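Local atomic coordinates of putative oxidoreductase (Thermus thermophilus, PDB entry 2ISM), a protein that is probably an oxidoreductase, folds as a six-bladed beta-propeller and binds a calcium ion. Residues I53-F56 against L61-Y64; G178-G183 against A192-Y197; A274-D279 against G326-T331. One frame throughout, in Å; residues are numbered along the deposited sequence.

Interaction 1 of 3, residues I53-F56 against L61-Y64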
loop_
_atom_site.group_PDB
_atom_site.type_symbol
_atom_site.label_atom_id
_atom_site.label_comp_id
_atom_site.label_asym_id
_atom_site.label_seq_id
_atom_site.Cartn_x
_atom_site.Cartn_y
_atom_site.Cartn_z
ATOM N N ILE B 53 -13.608 -12.827 -23.132
ATOM C CA ILE B 53 -12.559 -11.997 -22.547
ATOM C C ILE B 53 -13.071 -10.591 -22.835
ATOM O O ILE B 53 -13.181 -10.191 -23.998
ATOM C CB ILE B 53 -11.197 -12.165 -23.245
ATOM C CG1 ILE B 53 -10.654 -13.576 -23.006
ATOM C CG2 ILE B 53 -10.217 -11.110 -22.726
ATOM C CD1 ILE B 53 -9.306 -13.843 -23.656
ATOM N N ARG B 54 -13.410 -9.853 -21.786
ATOM C CA ARG B 54 -13.933 -8.508 -21.952
ATOM C C ARG B 54 -12.846 -7.460 -21.825
ATOM O O ARG B 54 -11.822 -7.682 -21.179
ATOM C CB ARG B 54 -15.015 -8.222 -20.901
ATOM C CG ARG B 54 -16.116 -9.264 -20.831
ATOM C CD ARG B 54 -16.893 -9.343 -22.136
ATOM N NE ARG B 54 -17.815 -8.227 -22.301
ATOM C CZ ARG B 54 -18.928 -8.065 -21.590
ATOM N NH1 ARG B 54 -19.261 -8.947 -20.657
ATOM N NH2 ARG B 54 -19.722 -7.029 -21.826
ATOM N N LEU B 55 -13.085 -6.314 -22.453
ATOM C CA LEU B 55 -12.163 -5.189 -22.398
ATOM C C LEU B 55 -12.917 -4.032 -21.770
ATOM O O LEU B 55 -13.967 -3.630 -22.269
ATOM C CB LEU B 55 -11.704 -4.767 -23.799
ATOM C CG LEU B 55 -10.975 -3.411 -23.841
ATOM C CD1 LEU B 55 -9.606 -3.537 -23.176
ATOM C CD2 LEU B 55 -10.816 -2.939 -25.281
ATOM N N PHE B 56 -12.404 -3.518 -20.659
ATOM C CA PHE B 56 -13.027 -2.375 -20.012
ATOM C C PHE B 56 -12.050 -1.230 -20.222
ATOM O O PHE B 56 -10.883 -1.312 -19.823
ATOM C CB PHE B 56 -13.238 -2.616 -18.521
ATOM C CG PHE B 56 -14.008 -1.519 -17.845
ATOM C CD1 PHE B 56 -15.340 -1.283 -18.178
ATOM C CD2 PHE B 56 -13.397 -0.699 -16.904
ATOM C CE1 PHE B 56 -16.051 -0.242 -17.584
ATOM C CE2 PHE B 56 -14.096 0.344 -16.304
ATOM C CZ PHE B 56 -15.429 0.574 -16.645
ATOM N N LEU B 61 -17.512 -1.311 -21.738
ATOM C CA LEU B 61 -17.228 -2.737 -21.770
ATOM C C LEU B 61 -17.439 -3.263 -23.178
ATOM O O LEU B 61 -18.493 -3.047 -23.776
ATOM C CB LEU B 61 -18.159 -3.504 -20.828
ATOM C CG LEU B 61 -17.640 -4.032 -19.492
ATOM C CD1 LEU B 61 -18.697 -4.967 -18.899
ATOM C CD2 LEU B 61 -16.326 -4.778 -19.688
ATOM N N SER B 62 -16.437 -3.957 -23.703
ATOM C CA SER B 62 -16.531 -4.528 -25.036
ATOM C C SER B 62 -15.996 -5.951 -24.992
ATOM O O SER B 62 -15.478 -6.393 -23.962
ATOM C CB SER B 62 -15.719 -3.701 -26.032
ATOM O OG SER B 62 -14.338 -3.739 -25.730
ATOM N N THR B 63 -16.135 -6.671 -26.101
ATOM C CA THR B 63 -15.636 -8.035 -26.171
ATOM C C THR B 63 -14.290 -8.054 -26.887
ATOM O O THR B 63 -14.191 -7.726 -28.072
ATOM C CB THR B 63 -16.622 -8.959 -26.904
ATOM O OG1 THR B 63 -17.852 -9.015 -26.170
ATOM C CG2 THR B 63 -16.046 -10.365 -27.022
ATOM N N TYR B 64 -13.253 -8.424 -26.147
ATOM C CA TYR B 64 -11.900 -8.492 -26.680
ATOM C C TYR B 64 -11.775 -9.745 -27.535
ATOM O O TYR B 64 -11.179 -9.726 -28.614
ATOM C CB TYR B 64 -10.897 -8.549 -25.527
ATOM C CG TYR B 64 -9.455 -8.607 -25.965
ATOM C CD1 TYR B 64 -8.803 -7.472 -26.448
ATOM C CD2 TYR B 64 -8.736 -9.799 -25.892
ATOM C CE1 TYR B 64 -7.467 -7.527 -26.847
ATOM C CE2 TYR B 64 -7.407 -9.866 -26.286
ATOM C CZ TYR B 64 -6.777 -8.730 -26.761
ATOM O OH TYR B 64 -5.453 -8.798 -27.142
HETATM O O HOH W 1 -14.075 -1.328 -24.238
#

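Interaction 2 of 3, residues G178-G183 against A192-Y197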
loop_
_atom_site.group_PDB
_atom_site.type_symbol
_atom_site.label_atom_id
_atom_site.label_comp_id
_atom_site.label_asym_id
_atom_site.label_seq_id
_atom_site.Cartn_x
_atom_site.Cartn_y
_atom_site.Cartn_z
ATOM N N GLY B 178 6.095 -22.010 -24.222
ATOM C CA GLY B 178 5.473 -23.281 -23.893
ATOM C C GLY B 178 6.391 -24.439 -23.555
ATOM O O GLY B 178 5.924 -25.502 -23.157
ATOM N N GLU B 179 7.693 -24.248 -23.712
ATOM C CA GLU B 179 8.643 -25.311 -23.407
ATOM C C GLU B 179 8.889 -25.414 -21.908
ATOM O O GLU B 179 8.719 -24.435 -21.175
ATOM C CB GLU B 179 9.973 -25.045 -24.117
ATOM C CG GLU B 179 9.909 -25.194 -25.628
ATOM C CD GLU B 179 9.630 -26.625 -26.057
ATOM O OE1 GLU B 179 10.456 -27.509 -25.744
ATOM O OE2 GLU B 179 8.587 -26.869 -26.702
ATOM N N PRO B 180 9.266 -26.611 -21.426
ATOM C CA PRO B 180 9.534 -26.773 -19.996
ATOM C C PRO B 180 10.609 -25.748 -19.646
ATOM O O PRO B 180 11.588 -25.603 -20.379
ATOM C CB PRO B 180 10.056 -28.202 -19.905
ATOM C CG PRO B 180 9.311 -28.892 -20.992
ATOM C CD PRO B 180 9.379 -27.901 -22.130
ATOM N N ALA B 181 10.424 -25.037 -18.541
ATOM C CA ALA B 181 11.376 -24.010 -18.126
ATOM C C ALA B 181 12.740 -24.590 -17.762
ATOM O O ALA B 181 12.830 -25.587 -17.048
ATOM C CB ALA B 181 10.810 -23.231 -16.939
ATOM N N PRO B 182 13.824 -23.974 -18.254
ATOM C CA PRO B 182 15.137 -24.519 -17.906
ATOM C C PRO B 182 15.333 -24.469 -16.397
ATOM O O PRO B 182 14.904 -23.524 -15.736
ATOM C CB PRO B 182 16.108 -23.615 -18.671
ATOM C CG PRO B 182 15.347 -22.328 -18.831
ATOM C CD PRO B 182 13.952 -22.808 -19.145
ATOM N N GLY B 183 15.968 -25.499 -15.853
ATOM C CA GLY B 183 16.181 -25.535 -14.422
ATOM C C GLY B 183 15.025 -26.175 -13.671
ATOM O O GLY B 183 15.064 -26.251 -12.446
ATOM N N ALA B 192 8.643 -38.650 -15.928
ATOM C CA ALA B 192 8.134 -37.424 -15.325
ATOM C C ALA B 192 7.923 -36.328 -16.364
ATOM O O ALA B 192 8.726 -36.175 -17.284
ATOM C CB ALA B 192 9.095 -36.940 -14.247
ATOM N N ARG B 193 6.832 -35.577 -16.226
ATOM C CA ARG B 193 6.547 -34.471 -17.139
ATOM C C ARG B 193 7.540 -33.360 -16.802
ATOM O O ARG B 193 7.563 -32.858 -15.681
ATOM C CB ARG B 193 5.113 -33.956 -16.946
ATOM C CG ARG B 193 4.014 -34.893 -17.448
ATOM C CD ARG B 193 4.118 -35.150 -18.955
ATOM N NE ARG B 193 4.074 -33.928 -19.763
ATOM C CZ ARG B 193 3.113 -33.635 -20.637
ATOM N NH1 ARG B 193 2.099 -34.472 -20.819
ATOM N NH2 ARG B 193 3.168 -32.511 -21.342
ATOM N N PRO B 194 8.373 -32.958 -17.772
ATOM C CA PRO B 194 9.362 -31.902 -17.533
ATOM C C PRO B 194 8.770 -30.535 -17.185
ATOM O O PRO B 194 9.472 -29.661 -16.676
ATOM C CB PRO B 194 10.172 -31.892 -18.829
ATOM C CG PRO B 194 9.148 -32.272 -19.860
ATOM C CD PRO B 194 8.396 -33.401 -19.177
ATOM N N GLU B 195 7.477 -30.354 -17.441
ATOM C CA GLU B 195 6.820 -29.083 -17.143
ATOM C C GLU B 195 6.530 -28.894 -15.651
ATOM O O GLU B 195 6.313 -27.773 -15.197
ATOM C CB GLU B 195 5.498 -28.966 -17.914
ATOM C CG GLU B 195 5.633 -29.073 -19.431
ATOM C CD GLU B 195 5.571 -30.505 -19.934
ATOM O OE1 GLU B 195 5.711 -31.437 -19.115
ATOM O OE2 GLU B 195 5.384 -30.693 -21.155
ATOM N N VAL B 196 6.537 -29.985 -14.890
ATOM C CA VAL B 196 6.225 -29.919 -13.461
ATOM C C VAL B 196 7.195 -29.136 -12.585
ATOM O O VAL B 196 8.400 -29.390 -12.593
ATOM C CB VAL B 196 6.076 -31.334 -12.858
ATOM C CG1 VAL B 196 5.889 -31.247 -11.345
ATOM C CG2 VAL B 196 4.890 -32.035 -13.488
ATOM N N TYR B 197 6.646 -28.188 -11.829
ATOM C CA TYR B 197 7.430 -27.366 -10.920
ATOM C C TYR B 197 7.212 -27.889 -9.500
ATOM O O TYR B 197 8.169 -28.057 -8.744
ATOM C CB TYR B 197 6.995 -25.907 -11.014
ATOM C CG TYR B 197 7.896 -24.943 -10.272
ATOM C CD1 TYR B 197 9.191 -24.679 -10.723
ATOM C CD2 TYR B 197 7.446 -24.276 -9.132
ATOM C CE1 TYR B 197 10.015 -23.768 -10.058
ATOM C CE2 TYR B 197 8.258 -23.367 -8.459
ATOM C CZ TYR B 197 9.537 -23.116 -8.929
ATOM O OH TYR B 197 10.328 -22.195 -8.285
HETATM O O HOH W 2 5.609 -28.745 -23.338
#

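Interaction 3 of 3, residues A274-D279 against G326-T331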
loop_
_atom_site.group_PDB
_atom_site.type_symbol
_atom_site.label_atom_id
_atom_site.label_comp_id
_atom_site.label_asym_id
_atom_site.label_seq_id
_atom_site.Cartn_x
_atom_site.Cartn_y
_atom_site.Cartn_z
ATOM N N ALA B 274 -2.706 -12.266 -3.230
ATOM C CA ALA B 274 -1.759 -11.264 -3.702
ATOM C C ALA B 274 -1.105 -10.510 -2.560
ATOM O O ALA B 274 -1.702 -10.336 -1.497
ATOM C CB ALA B 274 -2.467 -10.278 -4.625
ATOM N N PHE B 275 0.128 -10.068 -2.788
ATOM C CA PHE B 275 0.852 -9.294 -1.788
ATOM C C PHE B 275 0.474 -7.835 -2.001
ATOM O O PHE B 275 0.541 -7.314 -3.115
ATOM C CB PHE B 275 2.358 -9.517 -1.938
ATOM C CG PHE B 275 2.827 -10.817 -1.343
ATOM C CD1 PHE B 275 3.060 -10.925 0.027
ATOM C CD2 PHE B 275 2.995 -11.943 -2.139
ATOM C CE1 PHE B 275 3.451 -12.138 0.592
ATOM C CE2 PHE B 275 3.385 -13.163 -1.584
ATOM C CZ PHE B 275 3.613 -13.260 -0.217
ATOM N N PHE B 276 0.056 -7.188 -0.923
ATOM C CA PHE B 276 -0.394 -5.805 -0.970
ATOM C C PHE B 276 -0.057 -5.142 0.362
ATOM O O PHE B 276 -0.496 -5.597 1.417
ATOM C CB PHE B 276 -1.912 -5.803 -1.211
ATOM C CG PHE B 276 -2.531 -4.436 -1.305
ATOM C CD1 PHE B 276 -2.239 -3.592 -2.371
ATOM C CD2 PHE B 276 -3.461 -4.020 -0.354
ATOM C CE1 PHE B 276 -2.866 -2.349 -2.491
ATOM C CE2 PHE B 276 -4.095 -2.782 -0.464
ATOM C CZ PHE B 276 -3.797 -1.946 -1.536
ATOM N N ARG B 277 0.743 -4.085 0.305
ATOM C CA ARG B 277 1.145 -3.344 1.498
ATOM C C ARG B 277 1.816 -4.184 2.582
ATOM O O ARG B 277 1.519 -4.041 3.770
ATOM C CB ARG B 277 -0.066 -2.602 2.071
ATOM C CG ARG B 277 -0.637 -1.604 1.073
ATOM C CD ARG B 277 -1.808 -0.817 1.619
ATOM N NE ARG B 277 -2.336 0.095 0.607
ATOM C CZ ARG B 277 -3.382 0.892 0.793
ATOM N NH1 ARG B 277 -4.012 0.895 1.960
ATOM N NH2 ARG B 277 -3.800 1.681 -0.187
ATOM N N GLY B 278 2.727 -5.059 2.163
ATOM C CA GLY B 278 3.452 -5.891 3.104
ATOM C C GLY B 278 2.699 -7.077 3.672
ATOM O O GLY B 278 3.261 -7.850 4.449
ATOM N N ASP B 279 1.435 -7.230 3.297
ATOM C CA ASP B 279 0.638 -8.344 3.793
ATOM C C ASP B 279 0.169 -9.230 2.644
ATOM O O ASP B 279 0.179 -8.818 1.485
ATOM C CB ASP B 279 -0.578 -7.826 4.568
ATOM C CG ASP B 279 -0.186 -6.996 5.776
ATOM O OD1 ASP B 279 0.613 -7.485 6.604
ATOM O OD2 ASP B 279 -0.682 -5.855 5.899
ATOM N N GLY B 326 -1.242 0.786 -8.024
ATOM C CA GLY B 326 -0.925 0.475 -6.643
ATOM C C GLY B 326 -2.162 0.113 -5.840
ATOM O O GLY B 326 -2.079 -0.165 -4.645
ATOM N N ALA B 327 -3.316 0.126 -6.503
ATOM C CA ALA B 327 -4.580 -0.216 -5.857
ATOM C C ALA B 327 -4.786 -1.725 -5.925
ATOM O O ALA B 327 -4.196 -2.396 -6.770
ATOM C CB ALA B 327 -5.729 0.494 -6.558
ATOM N N LEU B 328 -5.620 -2.258 -5.036
ATOM C CA LEU B 328 -5.896 -3.689 -5.023
ATOM C C LEU B 328 -7.229 -3.959 -5.715
ATOM O O LEU B 328 -8.260 -3.407 -5.329
ATOM C CB LEU B 328 -5.953 -4.217 -3.585
ATOM C CG LEU B 328 -6.112 -5.733 -3.433
ATOM C CD1 LEU B 328 -4.879 -6.440 -3.993
ATOM C CD2 LEU B 328 -6.304 -6.090 -1.967
ATOM N N TYR B 329 -7.201 -4.808 -6.739
ATOM C CA TYR B 329 -8.410 -5.152 -7.485
ATOM C C TYR B 329 -8.923 -6.524 -7.078
ATOM O O TYR B 329 -8.148 -7.463 -6.907
ATOM C CB TYR B 329 -8.118 -5.131 -8.988
ATOM C CG TYR B 329 -7.972 -3.740 -9.559
ATOM C CD1 TYR B 329 -9.018 -3.147 -10.265
ATOM C CD2 TYR B 329 -6.801 -3.004 -9.371
ATOM C CE1 TYR B 329 -8.907 -1.858 -10.770
ATOM C CE2 TYR B 329 -6.681 -1.708 -9.872
ATOM C CZ TYR B 329 -7.738 -1.144 -10.571
ATOM O OH TYR B 329 -7.631 0.133 -11.075
ATOM N N VAL B 330 -10.236 -6.637 -6.920
ATOM C CA VAL B 330 -10.849 -7.898 -6.537
ATOM C C VAL B 330 -12.102 -8.118 -7.378
ATOM O O VAL B 330 -12.748 -7.155 -7.788
ATOM C CB VAL B 330 -11.237 -7.884 -5.040
ATOM C CG1 VAL B 330 -11.960 -9.164 -4.674
ATOM C CG2 VAL B 330 -9.981 -7.724 -4.182
ATOM N N THR B 331 -12.429 -9.377 -7.659
ATOM C CA THR B 331 -13.634 -9.675 -8.430
ATOM C C THR B 331 -14.557 -10.560 -7.605
ATOM O O THR B 331 -14.105 -11.298 -6.727
ATOM C CB THR B 331 -13.323 -10.399 -9.759
ATOM O OG1 THR B 331 -12.848 -11.727 -9.491
ATOM C CG2 THR B 331 -12.279 -9.626 -10.553
#

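Interaction 1 of 3, residues I53-F56 against L61-Y64
Leu55 and Ser62 form the hydrogen-bonded pair of an antiparallel beta hairpin built from strands 52-57 and 60-66, which complete one four-stranded propeller blade. Leu55 N donates to Ser62 O over 2.8 Å, almost straight but from above the carbonyl plane; Ser62 N answers with a bond of 2.9 Å to Leu55 O, lying in that carbonyl's plane. Farther along, Tyr64 N reaches Ile53 O at 2.8 Å with a more bent N-H...O angle (139°), where the chain turns a corner. Arg54 NE adds a weak bond to Ser62 O, which meets the guanidinium at its edge, and Arg54 NH1 forms a salt bridge with Glu48. Tyr64 OH is hydrogen-bonded to His112. A water donates to Leu55 O and lies 2.8 Å from Ser62 OG, adding a bridged link to the two direct bonds.

Apolar contacts flank this ladder. Leu61 shares a face of the sheet with Arg54 and Phe56: its CG lies 3.8 Å from Phe56 CD1, the two side chains crossing at about a right angle, while Leu61 CD1 sits over one face of the guanidinium, 3.7 Å from Arg54 NH2. Bends at chi2 and chi3 (-63° and -76°) fold Arg54 into this position. The side chains of Ile53 and Tyr64 run next to each other, with Ile53 CG2 3.7 Å from Tyr64 CD2.

Glu48 is thus the stronger tie of the guanidinium, and the NE bond to Ser62 O probably adds little.

Interaction 2 of 3, residues G178-G183 against A192-Y197
A type I beta turn from Arg193 to Val196 ends the long loop between strands 170-174 and 196-199 of one propeller blade, and it sets Pro194 against Pro180 from earlier in the same loop. The two pyrrolidine rings run next to each other in the same direction, with CG of Pro180 and CG of Pro194 3.6 Å apart. Pro180 CB also rests 3.6 Å from the carbonyl Pro194 O, and the aliphatic part of Glu195 joins in through CG, 4.0 Å from Pro180 CG. No direct hydrogen bond spans the two segments; both are instead fastened to strand 170-174, where Ala181 and Glu195 each make backbone bonds with Arg173.

The turn is closed by Val196 N donating to Arg193 O over 3.2 Å and is braced by a salt bridge between its first and third residues. Arg193 grips the Glu195 carboxylate side-on, NE meeting OE1 at 3.1 Å and NH2 meeting OE2 at 2.9 Å. OE2 lies in the guanidinium plane, yet NH2 stands 50° out of the carboxylate plane, so the two flat groups are not coplanar. A bend at chi2 (88°) turns the acid back over the turn to reach the arginine. The same oxygen, Glu195 OE2, takes a second hydrogen bond of 2.9 Å from a water that also donates to Gly178 O across the contact.

Interaction 3 of 3, residues A274-D279 against G326-T331
Phe276 N donates to Asp279 O over 2.9 Å, and Asp279 N returns a longer bond to Phe276 O; together they close a type I' turn that joins strands 270-276 and 279-284. This tight hairpin fixes the backbone from which the Phe276 ring reaches residues 326-328. A chi1 of -179° swings the ring away from the backbone N and out towards Leu328, whose CB lies over the middle of one face, 3.7 Å from the centroid and only 9° off the normal, a clear CH-pi contact. Leu328 CD2 extends along the same face, 3.9 Å from Phe276 CD2. Arg277 CG lies over the centre of the opposite face, so the ring is sandwiched between aliphatic carbons. At its edge, in plane, Gly326 O comes within 3.2 Å of Phe276 CE1, which places a partly negative oxygen beside the electropositive rim of the ring.

No hydrogen bond crosses between the segments. The contact joins the end of strand 270-276, the first strand of one blade, to the start of strand 328-332 and the loop before it in the next. Tyr281 on strand 279-284 meets the Phe276 ring edge-to-face, Val322 on strand 317-322 touches both Phe276 and Leu328, and Arg277 packs on Arg277 of the second subunit.

The three contacts follow one another along the chain and sit at separate places round the propeller. Interaction 1 lies within one blade, between its third and fourth strands, and interaction 2 within the loop linking the last two strands of another; their centres are about 33 Å apart. Interaction 3 instead spans two blades, one of them the sheet in which strand 23-27 pairs with strand 348-351 and so closes the ring. Its centre is about 23 Å from that of interaction 1 and about 29 Å from that of interaction 2. None touches another: the nearest atoms of interactions 1 and 3 are about 8 Å apart. Interactions 1 and 2 are thus local to single blades, while interaction 3 packs blade 270-312 against the ring-closing one.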